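Fucolectin-related protein (Streptococcus pneumoniae, PDB 2WMF) hydrolyses host blood-group carbohydrate antigens, as a family 98 glycoside hydrolase that probably serves fucose utilization in the pneumococcus. Local coordinates at residues H182-W187 with G344-L349; G221-V226 with P364-G369; F177-H180 with F186-T189; G228-L231 with N237-S240; T214-D219 with W248-T253. All coordinates share one frame; numbering follows the deposited sequence.

Interaction 1. Residues H182-W187 with G344-L349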
# COMPACT_ATOMS: atom_id res chain seq x y z
N HIS A 182 -4.31 9.35 8.14
CA HIS A 182 -2.89 9.29 8.49
C HIS A 182 -2.59 10.10 9.74
O HIS A 182 -3.34 11.02 10.08
CB HIS A 182 -2.05 9.79 7.31
CG HIS A 182 -0.78 9.05 7.16
ND1 HIS A 182 0.47 9.57 7.42
CD2 HIS A 182 -0.58 7.76 6.82
CE1 HIS A 182 1.38 8.64 7.20
NE2 HIS A 182 0.77 7.53 6.85
N GLU A 183 -1.45 9.75 10.34
CA GLU A 183 -0.80 10.39 11.47
C GLU A 183 -1.20 9.80 12.79
O GLU A 183 -2.36 9.44 12.98
CB GLU A 183 -0.94 11.93 11.41
CG GLU A 183 -0.35 12.53 10.08
CD GLU A 183 -0.35 14.06 10.02
OE1 GLU A 183 -0.30 14.71 11.08
OE2 GLU A 183 -0.32 14.60 8.90
N LYS A 184 -0.25 9.75 13.71
CA LYS A 184 -0.46 9.09 14.99
C LYS A 184 -1.55 9.80 15.81
O LYS A 184 -2.50 9.17 16.28
CB LYS A 184 0.83 9.05 15.81
CG LYS A 184 2.01 8.27 15.16
CD LYS A 184 3.36 8.73 15.69
CE LYS A 184 4.54 8.26 14.86
NZ LYS A 184 5.78 9.15 14.97
N TRP A 185 -1.40 11.11 16.02
CA TRP A 185 -2.38 11.87 16.85
C TRP A 185 -3.79 11.73 16.25
O TRP A 185 -4.77 11.65 16.99
CB TRP A 185 -1.95 13.36 16.93
CG TRP A 185 -2.16 14.06 15.65
CD1 TRP A 185 -1.28 14.12 14.57
CD2 TRP A 185 -3.35 14.73 15.22
NE1 TRP A 185 -1.89 14.77 13.51
CE2 TRP A 185 -3.15 15.16 13.89
CE3 TRP A 185 -4.58 15.02 15.84
CZ2 TRP A 185 -4.11 15.86 13.19
CZ3 TRP A 185 -5.56 15.70 15.11
CH2 TRP A 185 -5.32 16.08 13.80
N PHE A 186 -3.88 11.68 14.92
CA PHE A 186 -5.15 11.66 14.22
C PHE A 186 -5.89 10.35 14.52
O PHE A 186 -7.04 10.33 14.96
CB PHE A 186 -4.96 11.86 12.70
CG PHE A 186 -6.26 11.86 11.95
CD1 PHE A 186 -6.98 13.02 11.77
CD2 PHE A 186 -6.81 10.66 11.52
CE1 PHE A 186 -8.22 13.03 11.16
CE2 PHE A 186 -8.08 10.64 10.88
CZ PHE A 186 -8.80 11.84 10.73
N TRP A 187 -5.23 9.24 14.26
CA TRP A 187 -5.86 7.95 14.51
C TRP A 187 -6.12 7.74 16.00
O TRP A 187 -7.14 7.09 16.38
CB TRP A 187 -5.04 6.79 13.90
CG TRP A 187 -5.23 6.65 12.43
CD1 TRP A 187 -4.29 6.76 11.47
CD2 TRP A 187 -6.45 6.32 11.75
NE1 TRP A 187 -4.83 6.54 10.23
CE2 TRP A 187 -6.17 6.29 10.37
CE3 TRP A 187 -7.77 6.07 12.16
CZ2 TRP A 187 -7.14 5.99 9.39
CZ3 TRP A 187 -8.74 5.82 11.20
CH2 TRP A 187 -8.43 5.77 9.83
N GLY A 344 0.69 6.93 28.16
CA GLY A 344 1.35 7.89 27.29
C GLY A 344 1.39 7.34 25.88
O GLY A 344 1.62 6.16 25.70
N ARG A 345 1.22 8.21 24.89
CA ARG A 345 0.89 7.78 23.53
C ARG A 345 2.09 7.85 22.60
O ARG A 345 3.02 8.65 22.79
CB ARG A 345 -0.27 8.60 22.96
CG ARG A 345 -1.53 8.49 23.80
CD ARG A 345 -2.45 9.69 23.75
NE ARG A 345 -3.47 9.51 24.78
CZ ARG A 345 -3.30 9.73 26.09
NH1 ARG A 345 -2.16 10.24 26.55
NH2 ARG A 345 -4.25 9.41 26.94
N ILE A 346 2.07 6.99 21.59
CA ILE A 346 3.15 6.94 20.60
C ILE A 346 3.31 8.31 19.88
O ILE A 346 4.42 8.67 19.45
CB ILE A 346 2.96 5.76 19.60
CG1 ILE A 346 4.27 5.50 18.85
CG2 ILE A 346 1.78 6.00 18.62
CD1 ILE A 346 5.36 4.97 19.72
N SER A 347 2.23 9.09 19.79
CA SER A 347 2.32 10.47 19.21
C SER A 347 3.25 11.39 19.99
O SER A 347 3.67 12.44 19.47
CB SER A 347 0.93 11.13 19.16
OG SER A 347 0.30 11.08 20.41
N SER A 348 3.55 11.03 21.24
CA SER A 348 4.50 11.80 22.05
C SER A 348 5.92 11.19 22.09
O SER A 348 6.76 11.68 22.87
CB SER A 348 3.97 11.95 23.46
OG SER A 348 4.10 10.72 24.12
N LEU A 349 6.17 10.14 21.33
CA LEU A 349 7.51 9.52 21.23
C LEU A 349 8.06 9.61 19.79
O LEU A 349 8.15 8.63 19.04
CB LEU A 349 7.43 8.05 21.65
CG LEU A 349 7.23 7.78 23.13
CD1 LEU A 349 7.16 6.27 23.31
CD2 LEU A 349 8.37 8.40 23.98
O HOH W 1 6.93 7.55 16.65
O HOH W 2 5.53 10.24 17.46
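Lys184, in the first turn of helix 184-192, lays the root of its side chain against the short 3-10 turn 346-348. This is the tightly packed half of the contact: Lys184 CB meets Ser347 CB at 3.9 Å, and Lys184 CG touches Ile346 CG2 at 4.1 Å, with the two side chains roughly perpendicular. Ser347 CB also lies 3.9 Å from the backbone N of Trp185. The helix is one of those wrapped round the eight-stranded beta/alpha barrel, and the contact joins its N-terminal end, with Glu183 at the N-cap, to the loop that follows strand 337-340. Beyond CG, which sits beside the backbone N (chi1 -61°), the lysine chain is extended and carries NZ past the carbon packing. On this looser side two waters bridge the segments: one, 2.6 Å from Lys184 NZ, also lies within hydrogen-bonding distance of Leu349 O; the other, 2.7 Å from Lys184 NZ, reaches Ile346 O in the same way. Salt bridges to Glu361 and Asp218 hold the same ammonium group and probably favour its charged form. The hydroxyl of Ser347 is bonded to Glu188, one helical turn beyond Lys184.

Interaction 2. Residues G221-V226 with P364-G369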
# COMPACT_ATOMS: atom_id res chain seq x y z
N GLY A 221 4.61 4.96 12.61
CA GLY A 221 3.60 5.01 13.64
C GLY A 221 2.20 4.71 13.10
O GLY A 221 1.38 4.07 13.78
N THR A 222 1.91 5.17 11.88
CA THR A 222 0.59 5.01 11.33
C THR A 222 0.37 3.53 11.01
O THR A 222 -0.70 2.98 11.29
CB THR A 222 0.32 5.92 10.09
OG1 THR A 222 0.39 7.31 10.48
CG2 THR A 222 -1.09 5.65 9.45
N ASP A 223 1.35 2.90 10.38
CA ASP A 223 1.29 1.45 10.14
C ASP A 223 1.05 0.68 11.44
O ASP A 223 0.29 -0.31 11.47
CB ASP A 223 2.54 0.94 9.48
CG ASP A 223 2.60 1.20 7.97
OD1 ASP A 223 1.61 1.62 7.37
OD2 ASP A 223 3.68 0.90 7.37
N SER A 224 1.74 1.07 12.51
CA SER A 224 1.65 0.37 13.81
C SER A 224 0.24 0.49 14.40
O SER A 224 -0.34 -0.48 14.96
CB SER A 224 2.68 0.90 14.81
OG SER A 224 3.99 0.50 14.44
N ILE A 225 -0.31 1.70 14.36
CA ILE A 225 -1.61 1.98 14.97
C ILE A 225 -2.74 1.36 14.15
O ILE A 225 -3.68 0.77 14.69
CB ILE A 225 -1.84 3.52 15.10
CG1 ILE A 225 -0.91 4.11 16.14
CG2 ILE A 225 -3.29 3.85 15.46
CD1 ILE A 225 -0.93 5.67 16.16
N VAL A 226 -2.68 1.55 12.84
CA VAL A 226 -3.76 1.05 11.97
C VAL A 226 -3.78 -0.49 11.98
O VAL A 226 -4.85 -1.10 12.14
CB VAL A 226 -3.73 1.68 10.57
CG1 VAL A 226 -4.74 0.99 9.60
CG2 VAL A 226 -3.97 3.25 10.66
N PRO A 364 8.08 5.91 3.39
CA PRO A 364 7.47 4.64 3.80
C PRO A 364 8.40 3.47 3.96
O PRO A 364 8.02 2.47 4.61
CB PRO A 364 6.48 4.36 2.64
CG PRO A 364 7.11 5.02 1.46
CD PRO A 364 7.74 6.25 2.00
N LEU A 365 9.59 3.50 3.36
CA LEU A 365 10.40 2.27 3.33
C LEU A 365 10.98 1.99 4.72
O LEU A 365 11.39 2.89 5.42
CB LEU A 365 11.50 2.31 2.26
CG LEU A 365 11.06 2.65 0.84
CD1 LEU A 365 12.28 2.70 -0.14
CD2 LEU A 365 9.95 1.67 0.36
N TYR A 366 10.98 0.70 5.09
CA TYR A 366 11.60 0.28 6.36
C TYR A 366 13.07 -0.14 6.13
O TYR A 366 13.39 -0.74 5.11
CB TYR A 366 10.83 -0.89 6.95
CG TYR A 366 9.47 -0.46 7.45
CD1 TYR A 366 9.34 0.65 8.28
CD2 TYR A 366 8.29 -1.12 7.03
CE1 TYR A 366 8.09 1.05 8.75
CE2 TYR A 366 7.04 -0.71 7.51
CZ TYR A 366 6.93 0.37 8.37
OH TYR A 366 5.70 0.77 8.87
N ASN A 367 13.95 0.10 7.09
CA ASN A 367 15.34 -0.32 6.92
C ASN A 367 15.56 -1.79 7.28
O ASN A 367 16.42 -2.46 6.75
CB ASN A 367 16.23 0.51 7.79
CG ASN A 367 16.12 1.98 7.48
OD1 ASN A 367 16.87 2.52 6.62
ND2 ASN A 367 15.20 2.64 8.14
N ASN A 368 14.75 -2.25 8.23
CA ASN A 368 14.96 -3.53 8.93
C ASN A 368 13.61 -4.25 9.00
O ASN A 368 12.61 -3.61 9.34
CB ASN A 368 15.45 -3.19 10.36
CG ASN A 368 16.19 -4.31 11.03
OD1 ASN A 368 16.12 -5.47 10.63
ND2 ASN A 368 16.97 -3.94 12.07
N GLY A 369 13.62 -5.57 8.81
CA GLY A 369 12.44 -6.41 8.97
C GLY A 369 12.40 -7.24 10.25
O GLY A 369 11.48 -8.00 10.44
O HOH W 3 5.50 0.39 11.63
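Tyr366 reaches across to helix 219-231 and meets the carboxylate of Asp223 with its hydroxyl. Its CB heads toward the helix, and CG is set anti to the carbonyl carbon (chi1 -70°), which sends the whole ring across the gap between two backbones whose nearest CA atoms, those of Asp223 and Pro364, are 9.4 Å apart. Over the centre of the ring lies the carbonyl oxygen of Pro364, 4.1 Å above the plane, while Tyr357 packs with the ring edge-to-face. Further out, CE2 of Tyr366 comes within 3.7 Å of Asp223 OD2, and CZ is nearer to that oxygen. At the tip, Tyr366 OH donates a short hydrogen bond of 2.5 Å to Asp223 OD2. The oxygen is approached on its anti side, 16° out of the carboxylate plane, and the carboxylate and ring planes are turned 66° apart. The helix is the one that follows strand 207-212 of the beta/alpha barrel, whereas Tyr366 belongs to the long loop between strands 337-340 and 376-377, so the bond pins that loop to the barrel's outer layer. The phenol oxygen also rests 3.2 Å from Asp223 CB, so the tip is packed against carbon as well as bonded. A water also donates to Tyr366 OH over 2.8 Å and, over a longer 3.2 Å, to Ser224 OG on the next helix residue. That serine hydroxyl is further held by Leu374 O and Tyr353 OH.

Interaction 3. Residues F177-H180 with F186-T189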
# COMPACT_ATOMS: atom_id res chain seq x y z
N PHE A 177 -17.28 0.08 4.84
CA PHE A 177 -16.89 1.46 5.04
C PHE A 177 -15.38 1.46 5.11
O PHE A 177 -14.78 0.80 5.98
CB PHE A 177 -17.49 2.02 6.34
CG PHE A 177 -17.24 3.52 6.56
CD1 PHE A 177 -18.10 4.45 6.03
CD2 PHE A 177 -16.09 3.97 7.22
CE1 PHE A 177 -17.90 5.81 6.19
CE2 PHE A 177 -15.87 5.31 7.41
CZ PHE A 177 -16.76 6.24 6.88
N ILE A 178 -14.76 2.21 4.20
CA ILE A 178 -13.28 2.24 4.06
C ILE A 178 -12.79 3.66 4.37
O ILE A 178 -13.15 4.61 3.67
CB ILE A 178 -12.81 1.79 2.67
CG1 ILE A 178 -13.37 0.40 2.35
CG2 ILE A 178 -11.24 1.81 2.57
CD1 ILE A 178 -12.91 -0.18 1.03
N TRP A 179 -11.97 3.76 5.43
CA TRP A 179 -11.48 5.06 5.91
C TRP A 179 -9.95 5.18 5.70
O TRP A 179 -9.20 4.50 6.37
CB TRP A 179 -11.82 5.26 7.40
CG TRP A 179 -11.63 6.67 7.92
CD1 TRP A 179 -10.85 7.66 7.37
CD2 TRP A 179 -12.22 7.22 9.09
NE1 TRP A 179 -10.92 8.79 8.14
CE2 TRP A 179 -11.74 8.55 9.21
CE3 TRP A 179 -13.09 6.73 10.08
CZ2 TRP A 179 -12.14 9.39 10.25
CZ3 TRP A 179 -13.48 7.54 11.10
CH2 TRP A 179 -13.00 8.87 11.19
N HIS A 180 -9.52 6.03 4.76
CA HIS A 180 -8.10 6.29 4.51
C HIS A 180 -7.71 7.58 5.23
O HIS A 180 -8.28 8.66 4.98
CB HIS A 180 -7.81 6.49 3.01
CG HIS A 180 -7.90 5.25 2.17
ND1 HIS A 180 -6.93 4.27 2.17
CD2 HIS A 180 -8.81 4.88 1.24
CE1 HIS A 180 -7.25 3.34 1.29
NE2 HIS A 180 -8.39 3.68 0.70
N PHE A 186 -3.88 11.68 14.92
CA PHE A 186 -5.15 11.66 14.22
C PHE A 186 -5.89 10.35 14.52
O PHE A 186 -7.04 10.33 14.96
CB PHE A 186 -4.96 11.86 12.70
CG PHE A 186 -6.26 11.86 11.95
CD1 PHE A 186 -6.98 13.02 11.77
CD2 PHE A 186 -6.81 10.66 11.52
CE1 PHE A 186 -8.22 13.03 11.16
CE2 PHE A 186 -8.08 10.64 10.88
CZ PHE A 186 -8.80 11.84 10.73
N TRP A 187 -5.23 9.24 14.26
CA TRP A 187 -5.86 7.95 14.51
C TRP A 187 -6.12 7.74 16.00
O TRP A 187 -7.14 7.09 16.38
CB TRP A 187 -5.04 6.79 13.90
CG TRP A 187 -5.23 6.65 12.43
CD1 TRP A 187 -4.29 6.76 11.47
CD2 TRP A 187 -6.45 6.32 11.75
NE1 TRP A 187 -4.83 6.54 10.23
CE2 TRP A 187 -6.17 6.29 10.37
CE3 TRP A 187 -7.77 6.07 12.16
CZ2 TRP A 187 -7.14 5.99 9.39
CZ3 TRP A 187 -8.74 5.82 11.20
CH2 TRP A 187 -8.43 5.77 9.83
N GLU A 188 -5.24 8.25 16.86
CA GLU A 188 -5.50 8.19 18.31
C GLU A 188 -6.83 8.90 18.62
O GLU A 188 -7.69 8.44 19.40
CB GLU A 188 -4.33 8.80 19.09
CG GLU A 188 -3.12 7.96 19.15
CD GLU A 188 -1.87 8.67 19.64
OE1 GLU A 188 -1.94 9.87 20.07
OE2 GLU A 188 -0.81 7.99 19.64
N THR A 189 -7.04 10.03 17.96
CA THR A 189 -8.20 10.87 18.21
C THR A 189 -9.47 10.21 17.71
O THR A 189 -10.51 10.19 18.42
CB THR A 189 -7.98 12.29 17.59
OG1 THR A 189 -6.86 12.90 18.24
CG2 THR A 189 -9.18 13.17 17.83
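Trp187 drives the rim of its indole against a face of Trp179, and this aromatic pair carries most of the contact between strand 176-180 and helix 184-192. It is edge-to-face: the six-membered ring of Trp187 addresses the five-membered ring of Trp179, with centroids 5.0 Å apart and planes at 59°. Trp187 CH2 is the touching atom, 3.8 Å from Trp179 CG and displaced toward the rim of the ring, and the two side chains run antiparallel past one another. Apolar packing adds Phe186, whose CZ lies 4.2 Å from Trp179 CZ2; the tryptophan carbon arrives at the edge of the phenyl ring, near its plane. CG of Phe186 is anti to the backbone N (chi1 180°), which swings the phenyl ring from the helix toward the strand. Contacts with backbone form the third group: Trp179 O sits at the edge of the Trp187 indole, 3.8 Å from Trp187 CH2, with no hydrogen bond across the segments. The polar atoms of the two indoles turn to Asp181 in the connecting turn, Trp179 NE1 to its OD2 and Trp187 NE1, weakly, to its O. Phe196 meets Trp179 edge-to-face as well. A helix laid over the outer face of the strand that precedes it is the packing of a beta-alpha unit in a (beta/alpha)8 barrel; here aromatic side chains fill the interface.

Interaction 4. Residues G228-L231 with N237-S240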
# COMPACT_ATOMS: atom_id res chain seq x y z
N GLY A 228 -2.59 -2.19 14.32
CA GLY A 228 -2.96 -2.46 15.73
C GLY A 228 -4.48 -2.49 15.93
O GLY A 228 -4.99 -3.32 16.70
N PHE A 229 -5.22 -1.62 15.24
CA PHE A 229 -6.72 -1.65 15.29
C PHE A 229 -7.27 -3.00 14.80
O PHE A 229 -8.19 -3.56 15.39
CB PHE A 229 -7.32 -0.54 14.41
CG PHE A 229 -7.11 0.89 14.90
CD1 PHE A 229 -7.08 1.22 16.24
CD2 PHE A 229 -7.01 1.90 13.97
CE1 PHE A 229 -6.97 2.54 16.62
CE2 PHE A 229 -6.89 3.20 14.34
CZ PHE A 229 -6.84 3.54 15.65
N TRP A 230 -6.69 -3.51 13.73
CA TRP A 230 -7.06 -4.80 13.14
C TRP A 230 -6.76 -5.90 14.17
O TRP A 230 -7.60 -6.74 14.44
CB TRP A 230 -6.27 -5.00 11.85
CG TRP A 230 -6.37 -6.35 11.23
CD1 TRP A 230 -7.51 -6.98 10.77
CD2 TRP A 230 -5.29 -7.26 11.00
NE1 TRP A 230 -7.18 -8.24 10.28
CE2 TRP A 230 -5.81 -8.40 10.38
CE3 TRP A 230 -3.89 -7.18 11.21
CZ2 TRP A 230 -5.00 -9.46 9.99
CZ3 TRP A 230 -3.10 -8.25 10.83
CH2 TRP A 230 -3.65 -9.36 10.22
N LEU A 231 -5.55 -5.88 14.73
CA LEU A 231 -5.14 -6.90 15.72
C LEU A 231 -6.02 -6.85 16.98
O LEU A 231 -6.18 -7.86 17.69
CB LEU A 231 -3.67 -6.71 16.08
CG LEU A 231 -2.69 -7.09 14.97
CD1 LEU A 231 -1.21 -6.60 15.15
CD2 LEU A 231 -2.72 -8.62 14.73
N ASN A 237 -10.29 -5.82 8.48
CA ASN A 237 -9.27 -5.65 7.46
C ASN A 237 -8.65 -4.28 7.63
O ASN A 237 -9.31 -3.33 8.08
CB ASN A 237 -9.89 -5.75 6.05
CG ASN A 237 -10.39 -7.15 5.76
OD1 ASN A 237 -9.60 -8.04 5.43
ND2 ASN A 237 -11.73 -7.37 5.90
N TRP A 238 -7.37 -4.19 7.29
CA TRP A 238 -6.72 -2.89 7.15
C TRP A 238 -6.01 -2.79 5.80
O TRP A 238 -5.75 -3.81 5.13
CB TRP A 238 -5.74 -2.59 8.30
CG TRP A 238 -4.41 -3.32 8.30
CD1 TRP A 238 -4.16 -4.58 8.75
CD2 TRP A 238 -3.14 -2.76 7.94
NE1 TRP A 238 -2.81 -4.86 8.66
CE2 TRP A 238 -2.17 -3.77 8.13
CE3 TRP A 238 -2.72 -1.52 7.46
CZ2 TRP A 238 -0.81 -3.56 7.89
CZ3 TRP A 238 -1.38 -1.34 7.19
CH2 TRP A 238 -0.44 -2.34 7.42
N GLY A 239 -5.58 -1.58 5.46
CA GLY A 239 -4.77 -1.42 4.27
C GLY A 239 -4.23 -0.02 4.10
O GLY A 239 -3.92 0.64 5.10
N SER A 240 -4.11 0.39 2.84
CA SER A 240 -3.42 1.63 2.48
C SER A 240 -3.96 2.29 1.25
O SER A 240 -4.43 1.62 0.32
CB SER A 240 -1.93 1.29 2.18
OG SER A 240 -1.84 0.18 1.25
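Trp230 and Trp238 meet inside the beta-alpha-beta unit formed by strand 207-212, helix 219-231 and strand 237-243, at the point where the end of the helix packs on the beginning of the strand that follows it. The nearest CA atoms of the two segments, those of Trp230 and Asn237, are 6.2 Å apart. Trp238 CD1 sits 3.3 Å above the plane of the Trp230 indole, offset toward its rim, and is 3.6 Å from Trp230 CE3; Trp238 NE1 is equally near that same Trp230 CE3. The pair is oblique, with planes at 48° and ring centroids 5.1 Å apart, and the side chains run nearly at right angles. Trp230 holds CG anti to its N (chi1 171°), whereas CG of Trp238 lies between the backbone N and carbonyl carbon (chi1 75°); the two indoles thereby converge. At the other end of its ring Trp230 CD1 borders the backbone N of Asn237 at 3.8 Å. The Asn237 amide is bonded to Thr288 and Ile33 O, and helix 328-334 backs Trp230. With no hydrogen bond across the segments, the contact is held by dispersion between indoles, while Trp238 NE1 spends its proton on Gly285 O, which fixes the ring's rotation.

Interaction 5. Residues T214-D219 with W248-T253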
# COMPACT_ATOMS: atom_id res chain seq x y z
N THR A 214 0.48 10.50 2.16
CA THR A 214 0.65 11.82 1.54
C THR A 214 1.42 12.87 2.37
O THR A 214 2.27 13.56 1.79
CB THR A 214 -0.76 12.41 1.23
OG1 THR A 214 -1.63 11.39 0.69
CG2 THR A 214 -0.68 13.60 0.24
N PRO A 215 1.05 13.05 3.66
CA PRO A 215 1.62 14.18 4.40
C PRO A 215 3.04 13.99 4.93
O PRO A 215 3.53 14.83 5.70
CB PRO A 215 0.64 14.38 5.56
CG PRO A 215 0.20 12.95 5.88
CD PRO A 215 0.08 12.31 4.52
N ILE A 216 3.71 12.91 4.49
CA ILE A 216 5.14 12.73 4.74
C ILE A 216 5.52 12.92 6.19
O ILE A 216 6.48 13.65 6.53
CB ILE A 216 6.05 13.52 3.73
CG1 ILE A 216 5.81 15.03 3.75
CG2 ILE A 216 5.89 12.99 2.33
CD1 ILE A 216 6.93 15.79 3.04
N ARG A 217 4.77 12.23 7.04
CA ARG A 217 5.01 12.21 8.50
C ARG A 217 4.39 10.92 9.04
O ARG A 217 3.41 10.39 8.46
CB ARG A 217 4.29 13.35 9.22
CG ARG A 217 4.54 14.73 8.80
CD ARG A 217 3.63 15.62 9.68
NE ARG A 217 3.96 15.44 11.09
CZ ARG A 217 5.02 15.97 11.70
NH1 ARG A 217 5.87 16.77 11.04
NH2 ARG A 217 5.23 15.68 12.98
N ASP A 218 4.96 10.42 10.11
CA ASP A 218 4.35 9.36 10.88
C ASP A 218 4.11 8.09 10.12
O ASP A 218 3.18 7.34 10.45
CB ASP A 218 3.01 9.82 11.50
CG ASP A 218 3.18 10.82 12.62
OD1 ASP A 218 4.33 11.15 13.00
OD2 ASP A 218 2.14 11.30 13.15
N ASP A 219 4.94 7.76 9.11
CA ASP A 219 4.66 6.54 8.32
C ASP A 219 4.72 5.24 9.14
O ASP A 219 3.87 4.34 8.97
CB ASP A 219 5.57 6.44 7.08
CG ASP A 219 5.18 7.43 5.98
OD1 ASP A 219 4.20 8.19 6.14
OD2 ASP A 219 5.84 7.41 4.91
N TRP A 248 6.05 14.66 -4.66
CA TRP A 248 5.86 16.14 -4.76
C TRP A 248 6.02 16.80 -3.39
O TRP A 248 6.69 17.82 -3.26
CB TRP A 248 4.47 16.43 -5.32
CG TRP A 248 4.16 17.88 -5.51
CD1 TRP A 248 4.45 18.67 -6.59
CD2 TRP A 248 3.48 18.71 -4.57
NE1 TRP A 248 3.99 19.95 -6.37
CE2 TRP A 248 3.38 19.99 -5.15
CE3 TRP A 248 2.93 18.49 -3.30
CZ2 TRP A 248 2.77 21.05 -4.50
CZ3 TRP A 248 2.31 19.56 -2.66
CH2 TRP A 248 2.25 20.83 -3.27
N GLU A 249 5.45 16.20 -2.35
CA GLU A 249 5.55 16.77 -0.99
C GLU A 249 7.03 16.88 -0.54
O GLU A 249 7.40 17.83 0.17
CB GLU A 249 4.75 15.93 0.01
CG GLU A 249 3.21 15.96 -0.21
CD GLU A 249 2.53 17.25 0.24
OE1 GLU A 249 3.21 18.12 0.86
OE2 GLU A 249 1.28 17.36 -0.04
N LYS A 250 7.84 15.90 -0.94
CA LYS A 250 9.29 15.84 -0.63
C LYS A 250 10.14 16.77 -1.48
O LYS A 250 11.37 16.91 -1.23
CB LYS A 250 9.79 14.40 -0.83
CG LYS A 250 9.24 13.45 0.21
CD LYS A 250 9.73 13.67 1.64
CE LYS A 250 11.19 13.36 1.89
NZ LYS A 250 11.58 13.65 3.33
N HIS A 251 9.51 17.39 -2.48
CA HIS A 251 10.17 18.25 -3.49
C HIS A 251 11.10 17.43 -4.41
O HIS A 251 12.07 17.97 -5.01
CB HIS A 251 10.97 19.41 -2.85
CG HIS A 251 10.19 20.27 -1.90
ND1 HIS A 251 10.80 21.27 -1.17
CD2 HIS A 251 8.89 20.27 -1.52
CE1 HIS A 251 9.90 21.87 -0.40
NE2 HIS A 251 8.73 21.30 -0.60
N TYR A 252 10.83 16.14 -4.57
CA TYR A 252 11.59 15.31 -5.45
C TYR A 252 11.10 15.45 -6.89
O TYR A 252 9.96 15.80 -7.12
CB TYR A 252 11.51 13.85 -4.99
CG TYR A 252 12.12 13.51 -3.66
CD1 TYR A 252 13.03 14.36 -3.04
CD2 TYR A 252 11.87 12.28 -3.06
CE1 TYR A 252 13.61 14.01 -1.84
CE2 TYR A 252 12.46 11.92 -1.87
CZ TYR A 252 13.33 12.80 -1.27
OH TYR A 252 13.93 12.47 -0.10
N THR A 253 11.98 15.14 -7.83
CA THR A 253 11.73 15.29 -9.27
C THR A 253 12.14 14.01 -10.03
O THR A 253 11.72 12.92 -9.64
CB THR A 253 12.36 16.60 -9.79
OG1 THR A 253 13.75 16.62 -9.47
CG2 THR A 253 11.63 17.77 -9.16
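Ile216, with positive phi, lies near the last turn of helix 245-249, where the backbones come to 7.0 Å between the CA atoms of Ile216 and Glu249 and the helix closes at His251 in a Schellman motif. The isoleucine side chain wedges into this helix end. Its CD1 touches the Glu249 side chain at CB, 3.7 Å away, and the backbone too, since Ile216 CD1 lies 3.6 Å from Glu249 O. Both segments follow neighbouring strands of the eight-stranded barrel, 207-212 and 237-243, on the side where the strands end and (beta/alpha)8 hydrolases usually carry their active sites. Lys250, the next residue, meets the same methyl group: CD of Lys250 is 3.8 Å from Ile216 CD1, because the chain is bent at chi2 and chi3 (both near -69°) and folds back to pass slantwise over the isoleucine. Its amino group continues to Thr362, and its CB sits over the Tyr252 ring. Glu249 also bends at chi2, and its CG presses on the carbonyl of Thr214, 3.3 Å from Thr214 O to Glu249 CG. Thr214 CG2 comes only to 4.2 Å from Glu249 OE2, a loose contact, while the Thr214 hydroxyl is bonded to Asp243 and Lys212.

In the fold
Interactions 1 and 3 both use helix 184-192 and share Phe186 and Trp187; they also join at Glu188, whose OE1 lies 2.6 Å from Ser347 OG. Interactions 2 and 4 both use helix 219-231, and their centres are 13 Å apart. Helix 219-231 packs beside helix 184-192, with Trp187 O 3.6 Å from Phe229 CZ and Glu183 N 3.1 Å from Thr222 OG1. Interaction 5 touches interaction 1 where Lys184 NZ lies 3.2 Å from Asp218 OD1, but stands about 22 Å, centre to centre, from interaction 4. Interactions 1 and 2 fix the long loop after strand 337-340 to barrel helices, while interaction 5 lies beyond the strand ends, where the active site of such barrels is usually found.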